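Local coordinates for protein nitroalkane oxidase (Podospora anserina, PDB 3MKH) that oxidises primary and secondary nitroalkanes to aldehydes or ketones with its FAD cofactor, consuming oxygen and releasing nitrite and hydrogen peroxide, at residues Gln45-Thr50 against Ala175-Lys180; Glu167-Thr172 against Gly240-Tyr245. All coordinates share one frame; numbering follows the deposited sequence.

Interaction 1 (Gln45-Thr50 against Ala175-Lys180); sequences QSTQPT and AGWDFK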
loop_
_atom_site.group_PDB
_atom_site.type_symbol
_atom_site.label_atom_id
_atom_site.label_comp_id
_atom_site.label_asym_id
_atom_site.label_seq_id
_atom_site.Cartn_x
_atom_site.Cartn_y
_atom_site.Cartn_z
ATOM N N GLN A 45 16.096 32.166 15.342
ATOM C CA GLN A 45 16.204 33.456 16.019
ATOM C C GLN A 45 15.488 34.560 15.249
ATOM O O GLN A 45 14.813 35.398 15.847
ATOM C CB GLN A 45 17.670 33.824 16.288
ATOM C CG GLN A 45 18.367 32.914 17.282
ATOM C CD GLN A 45 19.742 33.441 17.695
ATOM O OE1 GLN A 45 20.046 33.573 18.890
ATOM N NE2 GLN A 45 20.562 33.762 16.713
ATOM N N SER A 46 15.604 34.536 13.920
ATOM C CA SER A 46 15.008 35.566 13.082
ATOM C C SER A 46 13.475 35.582 13.144
ATOM O O SER A 46 12.854 36.525 12.676
ATOM C CB SER A 46 15.449 35.417 11.615
ATOM O OG SER A 46 14.728 34.377 10.961
ATOM N N THR A 47 12.862 34.538 13.691
ATOM C CA THR A 47 11.397 34.526 13.784
ATOM C C THR A 47 10.845 35.175 15.062
ATOM O O THR A 47 9.641 35.186 15.283
ATOM C CB THR A 47 10.814 33.095 13.666
ATOM O OG1 THR A 47 11.295 32.290 14.747
ATOM C CG2 THR A 47 11.229 32.456 12.347
ATOM N N GLN A 48 11.717 35.725 15.896
ATOM C CA GLN A 48 11.235 36.314 17.146
ATOM C C GLN A 48 10.234 37.466 16.933
ATOM O O GLN A 48 9.170 37.495 17.563
ATOM C CB GLN A 48 12.393 36.745 18.056
ATOM C CG GLN A 48 11.906 37.115 19.469
ATOM C CD GLN A 48 13.012 37.546 20.412
ATOM O OE1 GLN A 48 14.174 37.634 20.029
ATOM N NE2 GLN A 48 12.644 37.840 21.657
ATOM N N PRO A 49 10.568 38.426 16.057
ATOM C CA PRO A 49 9.615 39.525 15.869
ATOM C C PRO A 49 8.222 39.054 15.435
ATOM O O PRO A 49 7.215 39.579 15.926
ATOM C CB PRO A 49 10.276 40.376 14.777
ATOM C CG PRO A 49 11.755 40.135 14.988
ATOM C CD PRO A 49 11.865 38.692 15.401
ATOM N N THR A 50 8.133 38.078 14.538
ATOM C CA THR A 50 6.797 37.634 14.153
ATOM C C THR A 50 6.133 36.789 15.229
ATOM O O THR A 50 4.911 36.798 15.358
ATOM C CB THR A 50 6.743 36.936 12.780
ATOM O OG1 THR A 50 7.756 35.949 12.711
ATOM C CG2 THR A 50 6.960 37.948 11.645
ATOM N N ALA A 175 15.702 25.902 24.464
ATOM C CA ALA A 175 16.896 26.727 24.649
ATOM C C ALA A 175 16.631 28.241 24.593
ATOM O O ALA A 175 17.519 29.040 24.888
ATOM C CB ALA A 175 17.986 26.315 23.642
ATOM N N GLY A 176 15.410 28.642 24.230
ATOM C CA GLY A 176 15.060 30.060 24.197
ATOM C C GLY A 176 15.630 30.795 22.994
ATOM O O GLY A 176 16.366 30.211 22.199
ATOM N N TRP A 177 15.302 32.080 22.861
ATOM C CA TRP A 177 15.738 32.857 21.703
ATOM C C TRP A 177 17.255 33.032 21.640
ATOM O O TRP A 177 17.828 33.127 20.549
ATOM C CB TRP A 177 15.074 34.233 21.691
ATOM C CG TRP A 177 13.591 34.177 21.565
ATOM C CD1 TRP A 177 12.674 34.560 22.508
ATOM C CD2 TRP A 177 12.838 33.716 20.435
ATOM N NE1 TRP A 177 11.400 34.371 22.032
ATOM C CE2 TRP A 177 11.469 33.849 20.766
ATOM C CE3 TRP A 177 13.186 33.210 19.173
ATOM C CZ2 TRP A 177 10.449 33.486 19.891
ATOM C CZ3 TRP A 177 12.163 32.844 18.296
ATOM C CH2 TRP A 177 10.810 32.995 18.660
ATOM N N ASP A 178 17.893 33.075 22.809
ATOM C CA ASP A 178 19.325 33.359 22.892
ATOM C C ASP A 178 20.122 32.101 23.261
ATOM O O ASP A 178 21.322 32.170 23.537
ATOM C CB ASP A 178 19.605 34.515 23.864
ATOM C CG ASP A 178 19.319 34.161 25.314
ATOM O OD1 ASP A 178 18.851 33.031 25.597
ATOM O OD2 ASP A 178 19.561 35.034 26.179
ATOM N N PHE A 179 19.433 30.959 23.284
ATOM C CA PHE A 179 20.071 29.673 23.518
ATOM C C PHE A 179 20.595 29.481 24.941
ATOM O O PHE A 179 21.384 28.583 25.199
ATOM C CB PHE A 179 21.174 29.440 22.475
ATOM C CG PHE A 179 20.658 29.479 21.066
ATOM C CD1 PHE A 179 19.507 28.782 20.730
ATOM C CD2 PHE A 179 21.298 30.219 20.089
ATOM C CE1 PHE A 179 19.012 28.824 19.439
ATOM C CE2 PHE A 179 20.809 30.258 18.793
ATOM C CZ PHE A 179 19.660 29.556 18.477
ATOM N N LYS A 180 20.134 30.297 25.873
ATOM C CA LYS A 180 20.545 30.119 27.257
ATOM C C LYS A 180 19.384 29.670 28.146
ATOM O O LYS A 180 19.455 29.762 29.372
ATOM C CB LYS A 180 21.198 31.401 27.790
ATOM C CG LYS A 180 22.530 31.725 27.110
ATOM C CD LYS A 180 23.181 32.950 27.753
ATOM C CE LYS A 180 24.424 33.391 26.987
ATOM N NZ LYS A 180 25.350 32.251 26.700
#
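Trp177 lays its indole against Gln48, joining a type I turn of the loop between strands 161-168 and 184-191 to the start of helix 48-56 in the N-terminal helical part of this acyl-CoA dehydrogenase-family chain. The tight part is a stack: the Gln48 amide plane lies 11° from the indole plane. With CG anti to the backbone N (chi1 -169°) and the rest of the chain extended, Gln48 runs along one face, and its CG makes a CH-pi contact 3.6 Å from the centroid of the Trp177 five-membered ring. Thr47 OG1 instead meets the rim, 3.7 Å from Trp177 CZ3, while bonding to Phe44 O. Ser127 ties both stacked partners down, its OG taking Gln48 NE2 and its O taking Trp177 NE1. Were Trp177 replaced by an alanine, the Gln48 chain would probably lose the surface it lies on, and Ser127 O its indole donor. A second packed patch is Gln45, whose CG and CD come up against Phe179 CZ and CE2 (CG to CZ 3.8 Å). On the solvent side, exposed Asp178 pairs its OD2 with Arg213 in a salt bridge, while its OD1 accepts from Lys180 N at 3.0 Å, an Asx turn.

Interaction 2 (Glu167-Thr172 against Gly240-Tyr245); sequences EKMWAT and GPHVRY. With FAD (flavin-adenine dinucleotide), chain E.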
loop_
_atom_site.group_PDB
_atom_site.type_symbol
_atom_site.label_atom_id
_atom_site.label_comp_id
_atom_site.label_asym_id
_atom_site.label_seq_id
_atom_site.Cartn_x
_atom_site.Cartn_y
_atom_site.Cartn_z
ATOM N N GLU A 167 20.623 15.221 29.961
ATOM C CA GLU A 167 20.622 15.734 28.611
ATOM C C GLU A 167 19.285 15.490 27.941
ATOM O O GLU A 167 18.673 14.437 28.103
ATOM C CB GLU A 167 21.749 15.094 27.799
ATOM C CG GLU A 167 23.100 15.445 28.352
ATOM C CD GLU A 167 24.259 14.872 27.558
ATOM O OE1 GLU A 167 24.032 14.182 26.533
ATOM O OE2 GLU A 167 25.405 15.128 27.979
ATOM N N LYS A 168 18.836 16.479 27.181
ATOM C CA LYS A 168 17.578 16.380 26.471
ATOM C C LYS A 168 17.862 16.713 25.021
ATOM O O LYS A 168 18.843 17.376 24.720
ATOM C CB LYS A 168 16.577 17.386 27.059
ATOM C CG LYS A 168 16.121 17.034 28.486
ATOM C CD LYS A 168 15.290 15.748 28.493
ATOM C CE LYS A 168 14.558 15.519 29.849
ATOM N NZ LYS A 168 13.851 14.186 29.802
ATOM N N MET A 169 17.010 16.250 24.117
ATOM C CA MET A 169 17.197 16.555 22.706
ATOM C C MET A 169 15.827 16.576 22.057
ATOM O O MET A 169 14.920 15.881 22.523
ATOM C CB MET A 169 18.084 15.484 22.057
ATOM C CG MET A 169 18.462 15.754 20.592
ATOM S SD MET A 169 19.658 14.513 20.014
ATOM C CE MET A 169 19.767 14.905 18.263
ATOM N N TRP A 170 15.682 17.409 21.028
ATOM C CA TRP A 170 14.467 17.526 20.222
ATOM C C TRP A 170 13.360 18.365 20.872
ATOM O O TRP A 170 12.303 18.549 20.278
ATOM C CB TRP A 170 13.895 16.153 19.840
ATOM C CG TRP A 170 14.818 15.262 19.017
ATOM C CD1 TRP A 170 15.432 14.113 19.438
ATOM C CD2 TRP A 170 15.190 15.434 17.645
ATOM N NE1 TRP A 170 16.186 13.579 18.421
ATOM C CE2 TRP A 170 16.045 14.362 17.306
ATOM C CE3 TRP A 170 14.895 16.395 16.669
ATOM C CZ2 TRP A 170 16.606 14.224 16.038
ATOM C CZ3 TRP A 170 15.457 16.255 15.405
ATOM C CH2 TRP A 170 16.298 15.174 15.102
ATOM N N ALA A 171 13.585 18.856 22.084
ATOM C CA ALA A 171 12.514 19.541 22.801
ATOM C C ALA A 171 12.364 20.970 22.305
ATOM O O ALA A 171 13.122 21.880 22.668
ATOM C CB ALA A 171 12.735 19.490 24.297
ATOM N N THR A 172 11.369 21.150 21.455
ATOM C CA THR A 172 11.198 22.393 20.734
ATOM C C THR A 172 11.120 23.603 21.669
ATOM O O THR A 172 10.342 23.606 22.621
ATOM C CB THR A 172 9.937 22.314 19.859
ATOM O OG1 THR A 172 10.039 21.180 18.988
ATOM C CG2 THR A 172 9.772 23.571 19.049
ATOM N N GLY A 240 15.164 22.652 18.478
ATOM C CA GLY A 240 15.046 21.667 19.545
ATOM C C GLY A 240 16.374 20.969 19.733
ATOM O O GLY A 240 16.524 19.808 19.378
ATOM N N PRO A 241 17.364 21.696 20.274
ATOM C CA PRO A 241 18.749 21.214 20.273
ATOM C C PRO A 241 19.049 20.112 21.288
ATOM O O PRO A 241 18.243 19.810 22.172
ATOM C CB PRO A 241 19.555 22.482 20.597
ATOM C CG PRO A 241 18.570 23.349 21.349
ATOM C CD PRO A 241 17.256 23.100 20.712
ATOM N N HIS A 242 20.218 19.493 21.136
ATOM C CA HIS A 242 20.736 18.593 22.154
ATOM C C HIS A 242 21.308 19.508 23.231
ATOM O O HIS A 242 22.206 20.321 22.946
ATOM C CB HIS A 242 21.813 17.698 21.536
ATOM C CG HIS A 242 22.452 16.746 22.502
ATOM N ND1 HIS A 242 23.549 15.978 22.170
ATOM C CD2 HIS A 242 22.157 16.448 23.791
ATOM C CE1 HIS A 242 23.895 15.237 23.209
ATOM N NE2 HIS A 242 23.068 15.509 24.207
ATOM N N VAL A 243 20.774 19.412 24.453
ATOM C CA VAL A 243 21.133 20.350 25.528
ATOM C C VAL A 243 21.489 19.590 26.792
ATOM O O VAL A 243 21.227 18.390 26.891
ATOM C CB VAL A 243 19.981 21.320 25.867
ATOM C CG1 VAL A 243 19.561 22.093 24.644
ATOM C CG2 VAL A 243 18.768 20.543 26.470
ATOM N N ARG A 244 22.081 20.284 27.760
ATOM C CA ARG A 244 22.414 19.670 29.052
ATOM C C ARG A 244 22.035 20.578 30.229
ATOM O O ARG A 244 22.379 21.764 30.263
ATOM C CB ARG A 244 23.903 19.289 29.133
ATOM C CG ARG A 244 24.291 18.593 30.443
ATOM C CD ARG A 244 25.811 18.342 30.550
ATOM N NE ARG A 244 26.299 17.387 29.557
ATOM C CZ ARG A 244 27.406 17.553 28.837
ATOM N NH1 ARG A 244 28.150 18.642 28.989
ATOM N NH2 ARG A 244 27.767 16.630 27.956
ATOM N N TYR A 245 21.286 20.011 31.167
ATOM C CA TYR A 245 21.007 20.637 32.454
ATOM C C TYR A 245 22.014 20.083 33.462
ATOM O O TYR A 245 22.094 18.869 33.648
ATOM C CB TYR A 245 19.586 20.283 32.911
ATOM C CG TYR A 245 18.515 20.832 31.994
ATOM C CD1 TYR A 245 18.003 20.072 30.958
ATOM C CD2 TYR A 245 18.029 22.120 32.162
ATOM C CE1 TYR A 245 17.023 20.587 30.105
ATOM C CE2 TYR A 245 17.057 22.640 31.317
ATOM C CZ TYR A 245 16.556 21.868 30.298
ATOM O OH TYR A 245 15.598 22.399 29.462
HETATM P PA FAD E . 12.665 6.623 20.049
HETATM O O1A FAD E . 12.870 6.195 21.431
HETATM O O2A FAD E . 13.650 7.508 19.423
HETATM O O5B FAD E . 12.494 5.310 19.139
HETATM C C5B FAD E . 13.028 5.256 17.818
HETATM C C4B FAD E . 12.501 4.057 17.008
HETATM O O4B FAD E . 12.932 2.842 17.636
HETATM C C3B FAD E . 10.975 4.000 17.011
HETATM O O3B FAD E . 10.460 4.734 15.899
HETATM C C2B FAD E . 10.704 2.520 16.816
HETATM O O2B FAD E . 10.723 2.197 15.430
HETATM C C1B FAD E . 11.881 1.848 17.524
HETATM N N9A FAD E . 11.436 1.420 18.879
HETATM C C8A FAD E . 11.927 1.846 20.038
HETATM N N7A FAD E . 11.288 1.258 21.042
HETATM C C5A FAD E . 10.380 0.444 20.517
HETATM C C6A FAD E . 9.438 -0.420 21.058
HETATM N N6A FAD E . 9.316 -0.550 22.372
HETATM N N1A FAD E . 8.657 -1.124 20.232
HETATM C C2A FAD E . 8.773 -1.001 18.922
HETATM N N3A FAD E . 9.661 -0.188 18.375
HETATM C C4A FAD E . 10.473 0.545 19.142
HETATM N N1 FAD E . 10.288 16.186 21.989
HETATM C C2 FAD E . 9.903 16.828 23.159
HETATM O O2 FAD E . 10.153 16.313 24.239
HETATM N N3 FAD E . 9.230 18.044 23.100
HETATM C C4 FAD E . 8.945 18.637 21.872
HETATM O O4 FAD E . 8.356 19.714 21.833
HETATM C C4X FAD E . 9.333 17.995 20.703
HETATM N N5 FAD E . 9.058 18.557 19.453
HETATM C C5X FAD E . 9.745 18.087 18.329
HETATM C C6 FAD E . 9.766 18.819 17.146
HETATM C C7 FAD E . 10.459 18.339 16.040
HETATM C C7M FAD E . 10.493 19.135 14.738
HETATM C C8 FAD E . 11.128 17.126 16.120
HETATM C C8M FAD E . 11.894 16.588 14.911
HETATM C C9 FAD E . 11.098 16.394 17.298
HETATM C C9A FAD E . 10.411 16.874 18.403
HETATM N N10 FAD E . 10.387 16.143 19.590
HETATM C C10 FAD E . 10.001 16.776 20.765
HETATM C "C1'" FAD E . 10.749 14.705 19.610
HETATM C "C2'" FAD E . 9.539 13.831 19.280
HETATM O "O2'" FAD E . 8.535 13.994 20.276
HETATM C "C3'" FAD E . 9.895 12.343 19.134
HETATM O "O3'" FAD E . 8.760 11.662 18.620
HETATM C "C4'" FAD E . 10.300 11.670 20.454
HETATM O "O4'" FAD E . 11.657 11.959 20.759
HETATM C "C5'" FAD E . 10.130 10.150 20.352
HETATM O "O5'" FAD E . 10.835 9.622 19.227
HETATM P P FAD E . 10.590 8.125 18.738
HETATM O O1P FAD E . 9.143 7.883 18.714
HETATM O O2P FAD E . 11.364 7.893 17.518
HETATM O O3P FAD E . 11.202 7.285 19.972
HETATM O O HOH W 1 15.995 19.276 23.755
#
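Glu167 divides its carboxylate between His242 and Arg244, one oxygen to each. Its chain, extended beyond CG, lies alongside that of Arg244 and points the same way; the arginine bends at chi3 and presents its guanidinium edge-on. NE and NH2 both grip OE2 of Glu167, the NH2 bond measuring 2.8 Å, while the two flat groups stay 40° apart. His242 is turned 64° to the carboxylate: its NE2 donates within its own ring plane to Glu167 OE1 at 2.8 Å, from above the carboxylate plane. Glu167 and Arg244 are a non-hydrogen-bonded pair of antiparallel strands 161-168 and 242-251 in the family's middle beta domain, so their salt bridge runs over that face of the sheet; the next pair, Lys168 with Val243, is hydrogen-bonded, Val243 N reaching Lys168 O at 2.8 Å, and has its side chains on the other face. There Lys168 CG meets the ring edge of Tyr245. Met169 SD sits obliquely to the His242 ring, 4.8 Å from its centroid. Beyond the strands Trp170 N bonds weakly to Gly240 O, and a water links Ala171 N to Pro241 O. At the flavin, Trp170 CE3 is 3.5 Å from FAD C8M, and Thr172 OG1 is 2.8 Å from FAD N5.

Interaction 2 is a buried contact and interaction 1 a surface one, with centres 15 Å apart. Their segments alternate along the chain: 167-172 leads almost directly into 175-180, so one connection leaves the sheet, passes the flavin and packs against the start of helix 48-56 before returning as strand 184-191. The two contacts touch, Ala175 CB lying 3.8 Å from Pro241 CG. Their chemistry follows their place. Residues 167-172 and 240-245 bury 527 Å² and are joined by strand pairing, a salt bridge and a histidine-carboxylate hydrogen bond; residues 45-50 and 175-180 bury 314 Å² through an amide-indole stack, whose polar ends bond to Ser127 outside both segments, and the packing of Gln45 on Trp177 and Phe179.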